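Local coordinates for protein hydrazine synthase subunit alpha (Candidatus Kuenenia stuttgartiensis, PDB 5C2V) that catalyses the condensation of hydroxylamine with ammonia to give hydrazine, the second half-reaction of the heme c-containing hydrazine synthase complex, at residues G11-T16 / S22-G27; K196-Q199 / V205-G208; W581-D584 / Y588-P591. One frame throughout, in Å; residues are numbered along the deposited sequence.

Contact 1: G11-T16 / S22-G27; sequences GKALWT and SKEVQG
Glu24 reaches from the short helix 18-25 to the chain at Lys12 and Ala13, and one carboxylate oxygen, OE2, makes both polar contacts. The backbone amide Ala13 N donates to Glu24 OE2 over 3.2 Å. This bond is bent, with an N-H...O angle of 137°, and it meets the oxygen on its syn side, somewhat out of the carboxylate plane. Lys12 NZ forms a salt bridge with the same atom, Glu24 OE2, at 3.5 Å.

The two side chains differ in shape. Glu24 runs extended beyond CG and carries its carboxylate outward to the facing chain. Lys12 is folded instead: bends at chi2 (-58°) and chi3 (-74°) turn the chain back so that its outer half passes over the oxygen. The evidence is in the methylenes, since Lys12 CE lies 3.4 Å from Glu24 OE2 and Lys12 CD follows at 3.7 Å from Glu24 OE2. Besides its amide, Ala13 brings its methyl, with CB 4.1 Å from Glu24 OE2. The backbones stay well separated, the nearest CA atoms, those of Lys12 and Glu24, being 8.4 Å apart. The carboxylate thus spans the gap, and the ion pair lies at the protein surface.

Further along 11-16, Leu14 and Trp15 turn away from the helix and pack against the gamma subunit, Leu14 on Ala54 and Trp15 on Arg20 of that chain. A carboxylate shared by a lysine and a backbone amide here ties the N-terminal chain to the helix preceding strand 31-37, which belongs to the closing four-stranded sheet of the six-bladed beta-propeller.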
ATOM      1  N   GLY D  11      14.176 -17.265  43.102  1.00 86.01           N
ATOM      2  CA  GLY D  11      12.796 -17.704  43.010  1.00 85.27           C
ATOM      3  C   GLY D  11      11.783 -16.657  43.444  1.00 88.62           C
ATOM      4  O   GLY D  11      10.581 -16.838  43.257  1.00 89.69           O
ATOM      5  N   LYS D  12      12.263 -15.558  44.022  1.00 85.32           N
ATOM      6  CA  LYS D  12      11.381 -14.487  44.482  1.00 83.57           C
ATOM      7  C   LYS D  12      11.686 -13.185  43.742  1.00 78.61           C
ATOM      8  O   LYS D  12      12.773 -13.017  43.196  1.00 78.94           O
ATOM      9  CB  LYS D  12      11.515 -14.284  45.993  1.00 81.96           C
ATOM     10  CG  LYS D  12      11.195 -15.523  46.821  1.00 88.15           C
ATOM     11  CD  LYS D  12       9.780 -16.024  46.566  1.00 96.37           C
ATOM     12  CE  LYS D  12       8.743 -15.126  47.221  1.00 98.90           C
ATOM     13  NZ  LYS D  12       7.366 -15.679  47.090  1.00 87.68           N
ATOM     14  N   ALA D  13      10.722 -12.268  43.731  1.00 72.27           N
ATOM     15  CA  ALA D  13      10.842 -11.049  42.936  1.00 78.76           C
ATOM     16  C   ALA D  13      10.907  -9.784  43.788  1.00 75.83           C
ATOM     17  O   ALA D  13      10.404  -9.748  44.911  1.00 87.02           O
ATOM     18  CB  ALA D  13       9.683 -10.952  41.954  1.00 76.79           C
ATOM     19  N   LEU D  14      11.532  -8.747  43.237  1.00 70.17           N
ATOM     20  CA  LEU D  14      11.622  -7.451  43.899  1.00 70.60           C
ATOM     21  C   LEU D  14      10.300  -6.701  43.756  1.00 69.40           C
ATOM     22  O   LEU D  14       9.550  -6.934  42.808  1.00 76.57           O
ATOM     23  CB  LEU D  14      12.774  -6.629  43.314  1.00 68.32           C
ATOM     24  CG  LEU D  14      13.262  -5.421  44.115  1.00 83.67           C
ATOM     25  CD1 LEU D  14      13.777  -5.859  45.477  1.00 84.19           C
ATOM     26  CD2 LEU D  14      14.344  -4.672  43.351  1.00 65.87           C
ATOM     27  N   TRP D  15      10.016  -5.803  44.695  1.00 73.86           N
ATOM     28  CA  TRP D  15       8.746  -5.081  44.696  1.00 78.32           C
ATOM     29  C   TRP D  15       8.661  -4.050  43.571  1.00 75.14           C
ATOM     30  O   TRP D  15       7.590  -3.509  43.299  1.00 73.83           O
ATOM     31  CB  TRP D  15       8.516  -4.400  46.049  1.00 84.11           C
ATOM     32  CG  TRP D  15       9.599  -3.444  46.459  1.00 79.99           C
ATOM     33  CD1 TRP D  15      10.679  -3.718  47.247  1.00 76.55           C
ATOM     34  CD2 TRP D  15       9.700  -2.057  46.110  1.00 74.30           C
ATOM     35  NE1 TRP D  15      11.446  -2.591  47.407  1.00 75.36           N
ATOM     36  CE2 TRP D  15      10.867  -1.557  46.720  1.00 69.72           C
ATOM     37  CE3 TRP D  15       8.917  -1.191  45.339  1.00 71.73           C
ATOM     38  CZ2 TRP D  15      11.272  -0.230  46.582  1.00 77.06           C
ATOM     39  CZ3 TRP D  15       9.320   0.126  45.206  1.00 66.79           C
ATOM     40  CH2 TRP D  15      10.486   0.593  45.824  1.00 75.94           C
ATOM     41  N   THR D  16       9.791  -3.777  42.926  1.00 78.58           N
ATOM     42  CA  THR D  16       9.819  -2.853  41.798  1.00 73.21           C
ATOM     43  C   THR D  16       9.433  -3.545  40.496  1.00 70.63           C
ATOM     44  O   THR D  16       9.106  -2.889  39.508  1.00 60.97           O
ATOM     45  CB  THR D  16      11.204  -2.213  41.621  1.00 76.33           C
ATOM     46  OG1 THR D  16      12.184  -3.242  41.437  1.00 82.20           O
ATOM     47  CG2 THR D  16      11.567  -1.383  42.839  1.00 65.46           C
ATOM     48  N   SER D  22       3.204  -9.641  40.431  1.00 80.67           N
ATOM     49  CA  SER D  22       1.854 -10.056  40.060  1.00 65.88           C
ATOM     50  C   SER D  22       1.696 -11.575  40.044  1.00 76.80           C
ATOM     51  O   SER D  22       0.597 -12.092  40.238  1.00 92.19           O
ATOM     52  CB  SER D  22       1.477  -9.479  38.694  1.00 68.25           C
ATOM     53  OG  SER D  22       1.431  -8.062  38.731  1.00 63.48           O
ATOM     54  N   LYS D  23       2.795 -12.287  39.814  1.00 64.79           N
ATOM     55  CA  LYS D  23       2.758 -13.745  39.770  1.00 85.26           C
ATOM     56  C   LYS D  23       2.568 -14.329  41.171  1.00 83.07           C
ATOM     57  O   LYS D  23       1.885 -15.339  41.344  1.00100.26           O
ATOM     58  CB  LYS D  23       4.038 -14.290  39.129  1.00 77.13           C
ATOM     59  CG  LYS D  23       4.260 -13.812  37.699  1.00 84.33           C
ATOM     60  CD  LYS D  23       5.540 -14.373  37.100  1.00 89.79           C
ATOM     61  CE  LYS D  23       5.366 -15.820  36.669  1.00 84.49           C
ATOM     62  NZ  LYS D  23       4.399 -15.947  35.542  1.00 64.76           N
ATOM     63  N   GLU D  24       3.182 -13.690  42.162  1.00 79.88           N
ATOM     64  CA  GLU D  24       3.071 -14.107  43.559  1.00 87.93           C
ATOM     65  C   GLU D  24       1.795 -13.614  44.244  1.00 75.53           C
ATOM     66  O   GLU D  24       1.181 -14.336  45.029  1.00 82.62           O
ATOM     67  CB  GLU D  24       4.291 -13.623  44.349  1.00 81.54           C
ATOM     68  CG  GLU D  24       5.613 -14.170  43.837  1.00101.40           C
ATOM     69  CD  GLU D  24       6.815 -13.371  44.315  1.00101.90           C
ATOM     70  OE1 GLU D  24       6.629 -12.233  44.797  1.00 93.21           O
ATOM     71  OE2 GLU D  24       7.948 -13.883  44.202  1.00 95.14           O
ATOM     72  N   VAL D  25       1.409 -12.376  43.951  1.00 63.08           N
ATOM     73  CA  VAL D  25       0.326 -11.719  44.675  1.00 65.93           C
ATOM     74  C   VAL D  25      -1.046 -12.133  44.148  1.00 80.09           C
ATOM     75  O   VAL D  25      -2.072 -11.840  44.762  1.00 90.87           O
ATOM     76  CB  VAL D  25       0.462 -10.182  44.601  1.00 75.68           C
ATOM     77  CG1 VAL D  25      -0.072  -9.662  43.274  1.00 76.19           C
ATOM     78  CG2 VAL D  25      -0.255  -9.518  45.770  1.00 66.92           C
ATOM     79  N   GLN D  26      -1.055 -12.823  43.011  1.00 86.23           N
ATOM     80  CA  GLN D  26      -2.295 -13.249  42.369  1.00 87.30           C
ATOM     81  C   GLN D  26      -3.174 -14.113  43.271  1.00 87.29           C
ATOM     82  O   GLN D  26      -4.264 -13.702  43.671  1.00 80.94           O
ATOM     83  CB  GLN D  26      -1.986 -14.015  41.085  1.00 84.83           C
ATOM     84  CG  GLN D  26      -3.221 -14.513  40.362  1.00 80.64           C
ATOM     85  CD  GLN D  26      -2.928 -15.693  39.465  1.00 87.29           C
ATOM     86  OE1 GLN D  26      -3.078 -15.614  38.246  1.00 73.56           O
ATOM     87  NE2 GLN D  26      -2.509 -16.800  40.066  1.00 90.32           N
ATOM     88  N   GLY D  27      -2.695 -15.313  43.582  1.00 71.40           N
ATOM     89  CA  GLY D  27      -3.475 -16.273  44.343  1.00 84.05           C
ATOM     90  C   GLY D  27      -4.295 -17.154  43.421  1.00 88.65           C
ATOM     91  O   GLY D  27      -4.391 -16.882  42.225  1.00109.70           O
TER

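Contact 2: K196-Q199 / V205-G208; sequences KIIQ and VLSG
Ile198 and Leu206 make the apolar part of this contact, their side chains crossing at a slant. Between these two side chains the nearest approach is Ile198 CG1 to Leu206 CB, at 3.7 Å. Ile198 CG2 lies against the backbone, 3.8 Å from Leu206 N, so the two branches of one side chain cover both side chain and main chain of the facing residue. A chi1 of -66° puts CG1 beside the backbone N of Ile198 and CG2 opposite that N, next to the carbonyl carbon.

Gln199 runs alongside Val205, both side chains heading in the same direction. The extended Gln199 chain brings OE1 to 3.4 Å from Val205 CG1, a van der Waals approach. The backbones come closest here, Gln199 CA and Val205 CA being 4.5 Å apart, yet no hydrogen bond joins the two segments.

Polar bonds beside the contact position the helix: Ile198 N donates to Asp191 OD2, and Ile198 O accepts from Thr202 OG1. Helix 196-201 and the loop 205-208 both belong to the connection between strands 186-191 and 209-211. Ile198 also packs on Met165 of strand 154-171, Gln199 touches Ile143 and Trp145 of strand 139-146, and Leu206 rests on Arg189 of strand 186-191.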
ATOM      1  N   LYS D 196     -11.017  14.705  46.387  1.00 87.31           N
ATOM      2  CA  LYS D 196     -10.146  14.775  47.548  1.00 79.71           C
ATOM      3  C   LYS D 196      -8.862  13.972  47.355  1.00 79.50           C
ATOM      4  O   LYS D 196      -7.879  14.216  48.041  1.00 74.80           O
ATOM      5  CB  LYS D 196     -10.893  14.318  48.807  1.00 85.46           C
ATOM      6  CG  LYS D 196     -11.804  15.397  49.391  1.00 88.63           C
ATOM      7  CD  LYS D 196     -13.223  15.249  48.874  1.00 94.33           C
ATOM      8  CE  LYS D 196     -14.130  16.381  49.320  1.00 93.55           C
ATOM      9  NZ  LYS D 196     -15.533  16.138  48.885  1.00 85.27           N
ATOM     10  N   ILE D 197      -8.860  13.030  46.415  1.00 69.53           N
ATOM     11  CA  ILE D 197      -7.648  12.264  46.122  1.00 66.74           C
ATOM     12  C   ILE D 197      -6.677  13.113  45.306  1.00 69.47           C
ATOM     13  O   ILE D 197      -5.466  13.105  45.547  1.00 64.80           O
ATOM     14  CB  ILE D 197      -7.968  10.958  45.372  1.00 70.74           C
ATOM     15  CG1 ILE D 197      -8.672   9.986  46.321  1.00 73.20           C
ATOM     16  CG2 ILE D 197      -6.698  10.327  44.804  1.00 76.29           C
ATOM     17  CD1 ILE D 197      -8.824   8.585  45.780  1.00 78.69           C
ATOM     18  N   ILE D 198      -7.221  13.860  44.352  1.00 75.18           N
ATOM     19  CA  ILE D 198      -6.447  14.842  43.605  1.00 77.17           C
ATOM     20  C   ILE D 198      -5.949  15.926  44.559  1.00 63.39           C
ATOM     21  O   ILE D 198      -4.837  16.435  44.418  1.00 63.02           O
ATOM     22  CB  ILE D 198      -7.285  15.470  42.469  1.00 69.75           C
ATOM     23  CG1 ILE D 198      -7.631  14.410  41.424  1.00 74.05           C
ATOM     24  CG2 ILE D 198      -6.539  16.618  41.811  1.00 63.34           C
ATOM     25  CD1 ILE D 198      -6.422  13.811  40.741  1.00 70.64           C
ATOM     26  N   GLN D 199      -6.772  16.256  45.550  1.00 71.80           N
ATOM     27  CA  GLN D 199      -6.393  17.232  46.565  1.00 73.22           C
ATOM     28  C   GLN D 199      -5.295  16.670  47.460  1.00 57.87           C
ATOM     29  O   GLN D 199      -4.474  17.411  47.996  1.00 58.63           O
ATOM     30  CB  GLN D 199      -7.607  17.641  47.402  1.00 76.08           C
ATOM     31  CG  GLN D 199      -7.368  18.862  48.272  1.00 73.62           C
ATOM     32  CD  GLN D 199      -8.616  19.315  49.004  1.00 57.95           C
ATOM     33  OE1 GLN D 199      -9.616  18.600  49.060  1.00 83.13           O
ATOM     34  NE2 GLN D 199      -8.563  20.516  49.568  1.00 54.39           N
ATOM     35  N   VAL D 205      -8.618  20.185  44.769  1.00 77.06           N
ATOM     36  CA  VAL D 205      -9.596  19.263  44.204  1.00 76.43           C
ATOM     37  C   VAL D 205      -9.534  19.291  42.681  1.00 80.92           C
ATOM     38  O   VAL D 205      -9.116  20.285  42.085  1.00 69.35           O
ATOM     39  CB  VAL D 205     -11.031  19.592  44.662  1.00 67.68           C
ATOM     40  CG1 VAL D 205     -11.180  19.358  46.157  1.00 72.03           C
ATOM     41  CG2 VAL D 205     -11.395  21.024  44.296  1.00 65.43           C
ATOM     42  N   LEU D 206      -9.946  18.191  42.060  1.00 80.55           N
ATOM     43  CA  LEU D 206      -9.885  18.055  40.610  1.00 59.03           C
ATOM     44  C   LEU D 206     -10.783  19.066  39.906  1.00 58.36           C
ATOM     45  O   LEU D 206     -11.944  19.243  40.273  1.00 66.56           O
ATOM     46  CB  LEU D 206     -10.276  16.635  40.194  1.00 56.54           C
ATOM     47  CG  LEU D 206     -10.143  16.278  38.711  1.00 65.90           C
ATOM     48  CD1 LEU D 206      -8.715  16.478  38.233  1.00 57.66           C
ATOM     49  CD2 LEU D 206     -10.600  14.850  38.459  1.00 53.32           C
ATOM     50  N   SER D 207     -10.230  19.738  38.901  1.00 59.83           N
ATOM     51  CA  SER D 207     -11.012  20.635  38.064  1.00 57.69           C
ATOM     52  C   SER D 207     -11.381  19.908  36.777  1.00 72.75           C
ATOM     53  O   SER D 207     -10.588  19.134  36.239  1.00 68.91           O
ATOM     54  CB  SER D 207     -10.245  21.921  37.765  1.00 61.62           C
ATOM     55  OG  SER D 207     -11.060  22.846  37.066  1.00 53.72           O
ATOM     56  N   GLY D 208     -12.590  20.160  36.293  1.00 80.80           N
ATOM     57  CA  GLY D 208     -13.192  19.324  35.273  1.00 65.32           C
ATOM     58  C   GLY D 208     -14.691  19.446  35.425  1.00 47.82           C
ATOM     59  O   GLY D 208     -15.193  20.494  35.834  1.00 79.73           O
TER

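Contact 3: W581-D584 / Y588-P591; sequences WYDD and YDSP
The ring of Tyr582 carries Asp589 CB over one face, a CH-pi contact with CB 3.7 Å from the ring centroid and 23° off the ring normal. The setting is a buried, irregular loop in the long connection from strand 553-556 to strand 596-599, with no regular helix or strand in either segment, closed on itself by Asp589 accepting a backbone N-H. The Trp581 ring is met differently: Asp589 OD2 approaches it edge-on, although the exact position of this ring is uncertain. Tyr588 meets the other segment more loosely, CD1 lying 4.4 Å from Trp581 CB. Its ring packs nearly parallel to Trp580, and its hydroxyl bonds to Tyr551 O.

While OD2 of Asp589 takes the amide of Asp583 and so closes the loop, OD1 bonds to Ser630 OG as a second anchor. Two carboxylates come near each other, Asp583 OD2 lying 4.2 Å from Asp589 OD1. Arg220 of the gamma subunit forms a salt bridge with Asp583 OD1, which would be expected to offset the like charges and places this loop at the subunit interface.

Asp583 N donates to Asp589 OD2 over 2.6 Å with an N-H...O angle of 135°, the amide approaching from above the carboxylate plane.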
ATOM      1  N   TRP D 581      12.080  29.129  29.197  1.00 73.51           N
ATOM      2  CA  TRP D 581      11.844  29.803  30.471  1.00 66.09           C
ATOM      3  C   TRP D 581      13.156  30.334  31.049  1.00 58.65           C
ATOM      4  O   TRP D 581      13.945  29.570  31.607  1.00 59.28           O
ATOM      5  CB  TRP D 581      11.172  28.816  31.439  1.00 61.58           C
ATOM      6  CG  TRP D 581      10.964  29.298  32.845  1.00 67.95           C
ATOM      7  CD1 TRP D 581      10.800  30.584  33.258  1.00 66.37           C
ATOM      8  CD2 TRP D 581      10.892  28.486  34.027  1.00 61.18           C
ATOM      9  NE1 TRP D 581      10.633  30.627  34.622  1.00 65.92           N
ATOM     10  CE2 TRP D 581      10.687  29.353  35.117  1.00 50.13           C
ATOM     11  CE3 TRP D 581      10.979  27.110  34.266  1.00 74.64           C
ATOM     12  CZ2 TRP D 581      10.569  28.890  36.428  1.00 69.08           C
ATOM     13  CZ3 TRP D 581      10.867  26.654  35.569  1.00 65.34           C
ATOM     14  CH2 TRP D 581      10.663  27.542  36.632  1.00 60.11           C
ATOM     15  N   TYR D 582      13.386  31.642  30.928  1.00 56.84           N
ATOM     16  CA  TYR D 582      14.545  32.278  31.559  1.00 70.05           C
ATOM     17  C   TYR D 582      14.247  33.155  32.786  1.00 69.78           C
ATOM     18  O   TYR D 582      15.169  33.734  33.362  1.00 80.20           O
ATOM     19  CB  TYR D 582      15.345  33.088  30.524  1.00 73.42           C
ATOM     20  CG  TYR D 582      14.545  33.938  29.558  1.00 49.35           C
ATOM     21  CD1 TYR D 582      13.994  33.387  28.408  1.00 61.35           C
ATOM     22  CD2 TYR D 582      14.385  35.301  29.772  1.00 47.44           C
ATOM     23  CE1 TYR D 582      13.280  34.163  27.514  1.00 59.92           C
ATOM     24  CE2 TYR D 582      13.673  36.085  28.883  1.00 67.87           C
ATOM     25  CZ  TYR D 582      13.122  35.511  27.757  1.00 64.23           C
ATOM     26  OH  TYR D 582      12.412  36.287  26.869  1.00 65.15           O
ATOM     27  N   ASP D 583      12.983  33.270  33.184  1.00 76.18           N
ATOM     28  CA  ASP D 583      12.615  34.212  34.248  1.00 61.28           C
ATOM     29  C   ASP D 583      11.951  33.528  35.445  1.00 72.40           C
ATOM     30  O   ASP D 583      11.032  32.729  35.279  1.00 75.81           O
ATOM     31  CB  ASP D 583      11.688  35.295  33.691  1.00 50.66           C
ATOM     32  CG  ASP D 583      11.726  36.575  34.503  1.00 69.47           C
ATOM     33  OD1 ASP D 583      12.172  36.533  35.669  1.00 73.45           O
ATOM     34  OD2 ASP D 583      11.307  37.626  33.974  1.00 67.16           O
ATOM     35  N   ASP D 584      12.401  33.862  36.653  1.00 64.28           N
ATOM     36  CA  ASP D 584      11.910  33.200  37.862  1.00 67.03           C
ATOM     37  C   ASP D 584      10.510  33.653  38.268  1.00 61.98           C
ATOM     38  O   ASP D 584       9.821  32.960  39.017  1.00 48.25           O
ATOM     39  CB  ASP D 584      12.881  33.423  39.028  1.00 79.42           C
ATOM     40  CG  ASP D 584      12.954  34.872  39.466  1.00 71.32           C
ATOM     41  OD1 ASP D 584      12.700  35.766  38.633  1.00 80.16           O
ATOM     42  OD2 ASP D 584      13.271  35.115  40.649  1.00 78.33           O
ATOM     43  N   TYR D 588       6.318  30.519  31.936  1.00 46.15           N
ATOM     44  CA  TYR D 588       7.037  30.318  30.681  1.00 63.55           C
ATOM     45  C   TYR D 588       7.356  31.650  30.017  1.00 65.17           C
ATOM     46  O   TYR D 588       6.508  32.541  29.952  1.00 64.06           O
ATOM     47  CB  TYR D 588       6.230  29.449  29.716  1.00 43.57           C
ATOM     48  CG  TYR D 588       6.165  27.988  30.089  1.00 29.29           C
ATOM     49  CD1 TYR D 588       7.301  27.189  30.052  1.00 28.89           C
ATOM     50  CD2 TYR D 588       4.964  27.402  30.459  1.00 30.43           C
ATOM     51  CE1 TYR D 588       7.242  25.850  30.387  1.00 24.46           C
ATOM     52  CE2 TYR D 588       4.895  26.067  30.794  1.00 26.74           C
ATOM     53  CZ  TYR D 588       6.036  25.294  30.757  1.00 26.26           C
ATOM     54  OH  TYR D 588       5.969  23.961  31.091  1.00 35.00           O
ATOM     55  N   ASP D 589       8.586  31.785  29.534  1.00 65.73           N
ATOM     56  CA  ASP D 589       8.999  32.984  28.814  1.00 67.59           C
ATOM     57  C   ASP D 589       8.953  32.817  27.294  1.00 70.85           C
ATOM     58  O   ASP D 589       9.364  33.712  26.559  1.00 71.07           O
ATOM     59  CB  ASP D 589      10.401  33.401  29.250  1.00 81.41           C
ATOM     60  CG  ASP D 589      10.467  33.753  30.720  1.00 64.97           C
ATOM     61  OD1 ASP D 589       9.934  34.817  31.098  1.00 57.73           O
ATOM     62  OD2 ASP D 589      11.052  32.968  31.494  1.00 53.00           O
ATOM     63  N   SER D 590       8.481  31.666  26.826  1.00 69.27           N
ATOM     64  CA  SER D 590       8.389  31.414  25.389  1.00 54.94           C
ATOM     65  C   SER D 590       7.256  32.218  24.752  1.00 60.77           C
ATOM     66  O   SER D 590       6.200  32.396  25.360  1.00 69.32           O
ATOM     67  CB  SER D 590       8.192  29.921  25.117  1.00 47.96           C
ATOM     68  OG  SER D 590       7.039  29.428  25.777  1.00 51.00           O
ATOM     69  N   PRO D 591       7.477  32.711  23.523  1.00 60.11           N
ATOM     70  CA  PRO D 591       6.481  33.515  22.802  1.00 61.16           C
ATOM     71  C   PRO D 591       5.233  32.724  22.418  1.00 61.56           C
ATOM     72  O   PRO D 591       5.320  31.531  22.121  1.00 58.87           O
ATOM     73  CB  PRO D 591       7.234  33.967  21.543  1.00 48.76           C
ATOM     74  CG  PRO D 591       8.680  33.805  21.871  1.00 57.48           C
ATOM     75  CD  PRO D 591       8.747  32.622  22.783  1.00 52.30           C
TER

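The three contacts follow one another along the chain without overlapping. Contact 1 precedes the first propeller strand, contact 2 flanks a six-stranded sheet within the propeller, and contact 3 lies much later, between strands 553-556 and 596-599. Centre-to-centre distances are about 32 Å for contacts 1 and 2, about 28 Å for contacts 2 and 3, and about 46 Å for contacts 1 and 3. Nearest atoms remain about 17 Å apart even for contacts 2 and 3, so none touches another. Contacts 1 and 3 each lie beside the gamma subunit, and contact 1 also beside the beta subunit, at widely separated places on the chain, whereas no other protein chain touches contact 2.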